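Local coordinates for protein 5-oxoprolinase subunit A (Thermus thermophilus, PDB 2DFA) that probably catalyses the ATP-dependent cleavage of 5-oxoproline to L-glutamate as one subunit of a PxpA–PxpB–PxpC complex, at residues A[3-8]-A[245-250]; A[63-68]-A[111-116]; A[160-165]-A[214-219]. One frame throughout, in Å; residues are numbered along the deposited sequence. Where two conformers were deposited one is given.

Contact 1: residues A[3-8]-A[245-250]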
# COMPACT_ATOMS: atom_id res chain seq x y z
N VAL A 3 28.05 10.27 26.01
CA VAL A 3 27.25 10.71 24.88
C VAL A 3 26.56 9.52 24.24
O VAL A 3 27.04 8.39 24.32
CB VAL A 3 28.12 11.42 23.81
CG1 VAL A 3 29.06 10.43 23.16
CG2 VAL A 3 27.23 12.08 22.75
N ASP A 4 25.42 9.77 23.61
CA ASP A 4 24.69 8.70 22.95
C ASP A 4 24.97 8.72 21.45
O ASP A 4 25.06 9.78 20.84
CB ASP A 4 23.18 8.86 23.21
CG ASP A 4 22.34 7.89 22.40
OD1 ASP A 4 22.04 8.19 21.23
OD2 ASP A 4 22.00 6.82 22.93
N LEU A 5 25.13 7.54 20.89
CA LEU A 5 25.37 7.38 19.46
C LEU A 5 24.11 6.72 18.91
O LEU A 5 23.76 5.62 19.34
CB LEU A 5 26.58 6.48 19.21
CG LEU A 5 27.88 7.15 18.76
CD1 LEU A 5 27.73 7.63 17.32
CD2 LEU A 5 28.21 8.31 19.68
N ASN A 6 23.42 7.39 17.99
CA ASN A 6 22.20 6.82 17.43
C ASN A 6 22.27 6.64 15.92
O ASN A 6 22.98 7.36 15.22
CB ASN A 6 20.99 7.69 17.80
CG ASN A 6 20.78 8.85 16.84
OD1 ASN A 6 20.27 8.66 15.73
ND2 ASN A 6 21.16 10.05 17.25
N ALA A 7 21.53 5.65 15.43
CA ALA A 7 21.48 5.37 14.00
C ALA A 7 20.11 4.82 13.66
O ALA A 7 19.45 4.20 14.51
CB ALA A 7 22.56 4.37 13.63
N ASP A 8 19.67 5.04 12.43
CA ASP A 8 18.38 4.53 12.01
C ASP A 8 18.56 3.05 11.75
O ASP A 8 19.66 2.60 11.42
CB ASP A 8 17.90 5.22 10.72
CG ASP A 8 17.85 6.73 10.86
OD1 ASP A 8 17.48 7.22 11.95
OD2 ASP A 8 18.16 7.42 9.87
N VAL A 245 35.52 8.64 26.62
CA VAL A 245 34.14 9.12 26.61
C VAL A 245 33.22 7.90 26.63
O VAL A 245 33.39 6.98 25.83
CB VAL A 245 33.84 9.96 25.35
CG1 VAL A 245 32.38 10.42 25.37
CG2 VAL A 245 34.77 11.15 25.28
N GLU A 246 32.25 7.89 27.54
CA GLU A 246 31.33 6.77 27.63
C GLU A 246 30.17 6.90 26.65
O GLU A 246 29.47 7.90 26.64
CB GLU A 246 30.76 6.65 29.05
CG GLU A 246 30.16 5.29 29.36
CD GLU A 246 29.36 5.26 30.65
OE1 GLU A 246 29.71 6.00 31.59
OE2 GLU A 246 28.37 4.49 30.72
N VAL A 247 29.99 5.88 25.82
CA VAL A 247 28.91 5.87 24.85
C VAL A 247 27.74 5.13 25.48
O VAL A 247 27.77 3.91 25.63
CB VAL A 247 29.32 5.15 23.54
CG1 VAL A 247 28.15 5.14 22.56
CG2 VAL A 247 30.51 5.84 22.92
N ARG A 248 26.71 5.88 25.88
CA ARG A 248 25.54 5.26 26.49
C ARG A 248 24.25 5.99 26.16
O ARG A 248 24.25 7.20 25.93
CB ARG A 248 25.72 5.18 28.01
CG ARG A 248 25.81 6.52 28.70
CD ARG A 248 25.92 6.34 30.21
NE ARG A 248 24.79 5.60 30.76
CZ ARG A 248 24.63 5.32 32.04
NH1 ARG A 248 25.54 5.71 32.93
NH2 ARG A 248 23.56 4.63 32.45
N ALA A 249 23.16 5.25 26.16
CA ALA A 249 21.85 5.80 25.86
C ALA A 249 21.51 6.96 26.79
O ALA A 249 21.75 6.89 28.00
CB ALA A 249 20.79 4.71 25.96
N PHE A 250 20.94 8.01 26.22
CA PHE A 250 20.55 9.19 26.99
C PHE A 250 19.33 8.93 27.85
O PHE A 250 19.12 9.70 28.81
CB PHE A 250 20.30 10.37 26.04
CG PHE A 250 19.30 10.08 24.95
CD1 PHE A 250 17.93 10.12 25.19
CD2 PHE A 250 19.74 9.79 23.66
CE1 PHE A 250 17.00 9.89 24.17
CE2 PHE A 250 18.82 9.55 22.62
CZ PHE A 250 17.45 9.60 22.88
OXT PHE A 250 18.58 7.97 27.56
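Val3 and Val247 form a parallel beta bridge that brings the last residues of the chain alongside the first strand of the sheet, a worked example of closing a fold by pairing its two ends. The backbone bonds straddle Val3. Its N gives a hydrogen to Glu246 O at 2.8 Å, nearly in line with that carbonyl, and its O accepts from Arg248 N at 3.0 Å, with the donor lifted well above the carbonyl plane. The same oxygen takes a CA-H...O contact from Val247 CA. Apolar branches flank the bridge: Val3 CG1 meets Val245 CG1, and Leu5 CB meets Val247 CG1.

Asp4 brings a polar side chain to the contact. Its CB lies 3.4 Å from Arg248 O. With CG anti to the backbone N (chi1 172°), the carboxylate comes against the C-terminal ring, where CG is 3.5 Å from Phe250 CD2 and the two planes are turned 69° to each other. OD1 lies beside Phe250 CD2, at 3.7 Å, and CE2, and is hydrogen-bonded to Thr219 OG1 on strand 219-222. OD2 lies against the residue before the terminus, 3.1 Å from Ala249 CA, and accepts from the hydroxyls of Ser29 and Ser30. The terminal carboxylate of Phe250 leaves in another direction, bonded to His106 and Arg159.

Helix 229-241 covers Leu5 through Val236 and Leu240. Chemically, the work is divided: main-chain bonds set the pairing, while the carboxylate of Asp4 rests beside an aromatic ring with its oxygens already engaged by three hydroxyls, so its polar demand is met without any bond from the C-terminal segment.

Contact 2: residues A[63-68]-A[111-116]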
# COMPACT_ATOMS: atom_id res chain seq x y z
N PRO A 63 9.12 7.53 13.35
CA PRO A 63 7.93 7.73 12.51
C PRO A 63 8.17 8.59 11.27
O PRO A 63 8.97 9.52 11.28
CB PRO A 63 6.93 8.35 13.48
CG PRO A 63 7.82 9.17 14.39
CD PRO A 63 8.96 8.19 14.66
N GLY A 64 7.46 8.26 10.19
CA GLY A 64 7.62 9.01 8.96
C GLY A 64 6.31 9.20 8.20
O GLY A 64 5.25 8.77 8.65
N PHE A 65 6.40 9.87 7.06
CA PHE A 65 5.24 10.10 6.21
C PHE A 65 4.77 8.78 5.60
O PHE A 65 5.55 7.83 5.47
CB PHE A 65 5.60 11.04 5.04
CG PHE A 65 5.63 12.50 5.39
CD1 PHE A 65 4.59 13.08 6.12
CD2 PHE A 65 6.65 13.32 4.92
CE1 PHE A 65 4.58 14.45 6.37
CE2 PHE A 65 6.65 14.69 5.17
CZ PHE A 65 5.61 15.26 5.89
N PRO A 66 3.48 8.70 5.23
CA PRO A 66 2.97 7.47 4.64
C PRO A 66 3.35 7.48 3.15
O PRO A 66 2.53 7.79 2.28
CB PRO A 66 1.46 7.59 4.85
CG PRO A 66 1.24 9.07 4.71
CD PRO A 66 2.39 9.65 5.52
N ASP A 67 4.61 7.14 2.88
CA ASP A 67 5.14 7.13 1.51
C ASP A 67 6.24 6.06 1.42
O ASP A 67 7.43 6.37 1.46
CB ASP A 67 5.70 8.52 1.17
CG ASP A 67 6.26 8.62 -0.24
OD1 ASP A 67 5.95 7.77 -1.10
OD2 ASP A 67 7.02 9.58 -0.50
N LEU A 68 5.82 4.81 1.31
CA LEU A 68 6.76 3.70 1.24
C LEU A 68 7.68 3.76 0.02
O LEU A 68 8.90 3.68 0.16
CB LEU A 68 6.01 2.37 1.24
CG LEU A 68 6.87 1.10 1.24
CD1 LEU A 68 7.77 1.09 2.47
CD2 LEU A 68 5.96 -0.13 1.24
N HIS A 111 11.37 10.78 11.00
CA HIS A 111 12.22 10.36 9.89
C HIS A 111 12.08 11.22 8.63
O HIS A 111 11.00 11.74 8.33
CB HIS A 111 11.91 8.91 9.50
CG HIS A 111 12.41 8.54 8.14
ND1 HIS A 111 13.73 8.24 7.89
CD2 HIS A 111 11.78 8.48 6.94
CE1 HIS A 111 13.90 8.02 6.59
NE2 HIS A 111 12.73 8.16 5.99
N GLY A 112 13.19 11.32 7.89
CA GLY A 112 13.22 12.04 6.63
C GLY A 112 12.47 13.34 6.47
O GLY A 112 12.66 14.28 7.23
N ALA A 113 11.61 13.39 5.45
CA ALA A 113 10.85 14.60 5.15
C ALA A 113 9.97 15.09 6.29
O ALA A 113 9.72 16.29 6.41
CB ALA A 113 10.01 14.39 3.89
N LEU A 114 9.49 14.17 7.13
CA LEU A 114 8.66 14.57 8.27
C LEU A 114 9.54 15.37 9.22
O LEU A 114 9.12 16.40 9.76
CB LEU A 114 8.08 13.35 8.99
CG LEU A 114 7.22 13.61 10.24
CD1 LEU A 114 6.07 14.56 9.91
CD2 LEU A 114 6.68 12.28 10.77
N TYR A 115 10.76 14.89 9.43
CA TYR A 115 11.72 15.54 10.31
C TYR A 115 11.96 16.96 9.78
O TYR A 115 11.86 17.94 10.51
CB TYR A 115 13.03 14.74 10.31
CG TYR A 115 14.06 15.18 11.34
CD1 TYR A 115 13.84 14.97 12.70
CD2 TYR A 115 15.25 15.78 10.94
CE1 TYR A 115 14.80 15.35 13.65
CE2 TYR A 115 16.21 16.17 11.88
CZ TYR A 115 15.98 15.95 13.23
OH TYR A 115 16.93 16.31 14.16
N LEU A 116 12.27 17.06 8.49
CA LEU A 116 12.53 18.35 7.86
C LEU A 116 11.31 19.27 7.91
O LEU A 116 11.45 20.47 8.15
CB LEU A 116 12.98 18.15 6.40
CG LEU A 116 14.30 17.40 6.21
CD1 LEU A 116 14.63 17.29 4.73
CD2 LEU A 116 15.42 18.12 6.96
O HOH W 1 9.10 10.82 6.55
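The Phe65 ring lies with one face over the first turn of helix 112-120, where Leu114 CB sits 4.2 Å from its centroid, only 5° off the normal: a CH-pi contact. Leu114 CA covers the rim of that face, and Ala113 CB lies in the ring plane at the edge, 3.6 Å from Phe65 CE2. In what is probably the beta/alpha-barrel-like fold of this family, the loop after strand 58-62 packs here on the start of helix 112-120. The His111 ring turns to other partners: it stacks on His38, meets Phe71 edge-to-face, and bonds through NE2 to Phe71 O. With Asp8 and His62 it could form a metal site, empty in this structure.

Leu114 touches Pro63, Gly64 and Phe65. A chi1 of 178° swings its CG away from the backbone N, and beyond it the branches diverge, CD1 to Phe65 CE1 at 3.8 Å and CD2 to Pro63 O and Gly64 CA. Were Phe65 an alanine, Leu114 CB and Ala113 CB would probably lose the ring they pack on, and a gap would be likely to open between loop and helix.

Two polar links run beside this packing. His111 N donates to Pro63 O at 2.7 Å, and a water bridges the two segments, accepting from Phe65 N at 2.9 Å and donating to His111 O at 2.8 Å.

Contact 3: residues A[160-165]-A[214-219]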
# COMPACT_ATOMS: atom_id res chain seq x y z
N VAL A 160 13.35 17.29 25.89
CA VAL A 160 13.98 17.31 24.58
C VAL A 160 15.43 16.86 24.62
O VAL A 160 16.15 17.13 25.57
CB VAL A 160 13.91 18.73 23.95
CG1 VAL A 160 12.46 19.17 23.83
CG2 VAL A 160 14.70 19.71 24.79
N VAL A 161 15.84 16.15 23.57
CA VAL A 161 17.21 15.64 23.44
C VAL A 161 17.83 16.27 22.20
O VAL A 161 17.31 16.13 21.10
CB VAL A 161 17.21 14.10 23.28
CG1 VAL A 161 18.63 13.60 23.14
CG2 VAL A 161 16.53 13.45 24.48
N LEU A 162 18.96 16.96 22.38
CA LEU A 162 19.64 17.63 21.28
C LEU A 162 20.55 16.73 20.46
O LEU A 162 21.47 16.10 20.98
CB LEU A 162 20.42 18.83 21.80
CG LEU A 162 19.56 19.85 22.57
CD1 LEU A 162 20.41 21.07 22.92
CD2 LEU A 162 18.37 20.27 21.71
N GLU A 163 20.30 16.71 19.16
CA GLU A 163 21.07 15.89 18.23
C GLU A 163 22.09 16.69 17.43
O GLU A 163 21.84 17.83 17.03
CB GLU A 163 20.11 15.17 17.28
CG GLU A 163 20.77 14.37 16.19
CD GLU A 163 19.77 13.50 15.44
OE1 GLU A 163 18.76 14.04 14.94
OE2 GLU A 163 20.01 12.28 15.34
N ALA A 164 23.25 16.09 17.21
CA ALA A 164 24.32 16.71 16.43
C ALA A 164 24.73 15.71 15.36
O ALA A 164 24.56 14.50 15.54
CB ALA A 164 25.52 17.04 17.34
N PHE A 165 25.28 16.21 14.26
CA PHE A 165 25.67 15.34 13.15
C PHE A 165 27.14 15.45 12.78
O PHE A 165 27.53 16.33 12.02
CB PHE A 165 24.82 15.66 11.92
CG PHE A 165 23.34 15.62 12.18
CD1 PHE A 165 22.72 16.66 12.88
CD2 PHE A 165 22.57 14.54 11.76
CE1 PHE A 165 21.35 16.61 13.14
CE2 PHE A 165 21.21 14.49 12.02
CZ PHE A 165 20.59 15.53 12.71
N ALA A 214 28.94 26.76 18.21
CA ALA A 214 28.64 25.97 19.40
C ALA A 214 27.58 24.92 19.09
O ALA A 214 26.66 25.15 18.31
CB ALA A 214 28.15 26.88 20.51
N VAL A 215 27.74 23.75 19.70
CA VAL A 215 26.80 22.65 19.52
C VAL A 215 26.81 21.76 20.75
O VAL A 215 27.87 21.34 21.21
CB VAL A 215 27.15 21.79 18.28
CG1 VAL A 215 26.84 22.56 17.00
CG2 VAL A 215 28.62 21.39 18.31
N ARG A 216 25.63 21.48 21.28
CA ARG A 216 25.52 20.62 22.44
C ARG A 216 24.95 19.31 21.93
O ARG A 216 23.81 19.25 21.46
CB ARG A 216 24.59 21.24 23.49
CG ARG A 216 24.92 20.82 24.92
CD ARG A 216 23.98 19.75 25.45
NE ARG A 216 22.65 20.29 25.71
CZ ARG A 216 22.40 21.26 26.59
NH1 ARG A 216 23.38 21.81 27.29
NH2 ARG A 216 21.15 21.69 26.76
N ALA A 217 25.76 18.26 21.99
CA ALA A 217 25.36 16.96 21.49
C ALA A 217 24.96 15.96 22.56
O ALA A 217 25.82 15.31 23.17
CB ALA A 217 26.48 16.38 20.64
N ASP A 218 23.66 15.82 22.81
CA ASP A 218 23.18 14.84 23.78
C ASP A 218 23.32 13.51 23.05
O ASP A 218 23.60 12.47 23.66
CB ASP A 218 21.72 15.09 24.15
CG ASP A 218 21.52 16.38 24.93
OD1 ASP A 218 22.41 16.72 25.75
OD2 ASP A 218 20.48 17.05 24.75
N THR A 219 23.12 13.55 21.74
CA THR A 219 23.23 12.36 20.92
C THR A 219 23.85 12.72 19.57
O THR A 219 23.66 13.82 19.06
CB THR A 219 21.84 11.70 20.69
OG1 THR A 219 22.00 10.49 19.94
CG2 THR A 219 20.91 12.64 19.95
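Three hydrogen bonds meet at Leu162, two from Asp218 (one main-chain, one through its carboxylate) and one from Thr219 N. Leu162 O accepts twice, from Asp218 N at 2.9 Å and from Thr219 N at 3.1 Å. Leu162 N is answered by Asp218 OD2 at 2.8 Å, in a nearly straight bond (164° at the hydrogen) that meets the oxygen on its anti side. In an unbroken parallel ladder that N-H would have gone to the carbonyl of Ala217; the chain kinks at Asp218, and the carboxylate stands in. It illustrates how a side chain can extend a strand pairing just where the backbone departs from it.

Beyond the kink the regular pattern begins, as a parallel bridge between Glu163 and Thr219. Ala164 N donates to Thr219 O at 3.0 Å, and Glu163 CA adds a CA-H...O contact to that oxygen. The other carboxylate oxygen, Asp218 OD1, has a salt bridge with Arg216 NE, and the bent Arg216 side chain brings NE to 3.7 Å from Leu162 CD1. One acceptor goes without: Arg216 O is buried under Leu162 CB and has no partner.

The apolar contacts are tight in one place, where Ala164 CB and Ala217 CB are 3.5 Å apart. The Thr219 methyl CG2, set between its own backbone N and carbonyl carbon, packs against Glu163 CB; the hydroxyl, besides its bond to Asp4, is held by Asn6. Glu163 OE2 is likewise taken, by a salt bridge to Lys109 and a bond from Asn6.

Strand 160-164 lies between 141-143, to which Val161 and Glu163 bond, and 219-222; helix 148-155 packs on Val160 and Leu162, while Tyr115 of helix 112-120 touches Glu163.

Contact 1 joins the chain's ends, and contacts 2 and 3 follow one another within the loop it closes. Contacts 1 and 3 belong to the same parallel sheet, their centres about 11 Å apart, and meet through the Thr219 hydroxyl; strand 2-9 also pairs with 219-222. Contact 2 lies across the chain's centre, with its own centre about 23 Å from that of contact 1 and 21 Å from that of contact 3, yet Tyr115 OH reaches Glu163 OE1 in a probable hydrogen bond. A possible, unconfirmed metal site draws Asp8 from contact 1's segment and His111 from contact 2's, with Glu163 of contact 3 nearby, so all three contacts border that region of the probable barrel.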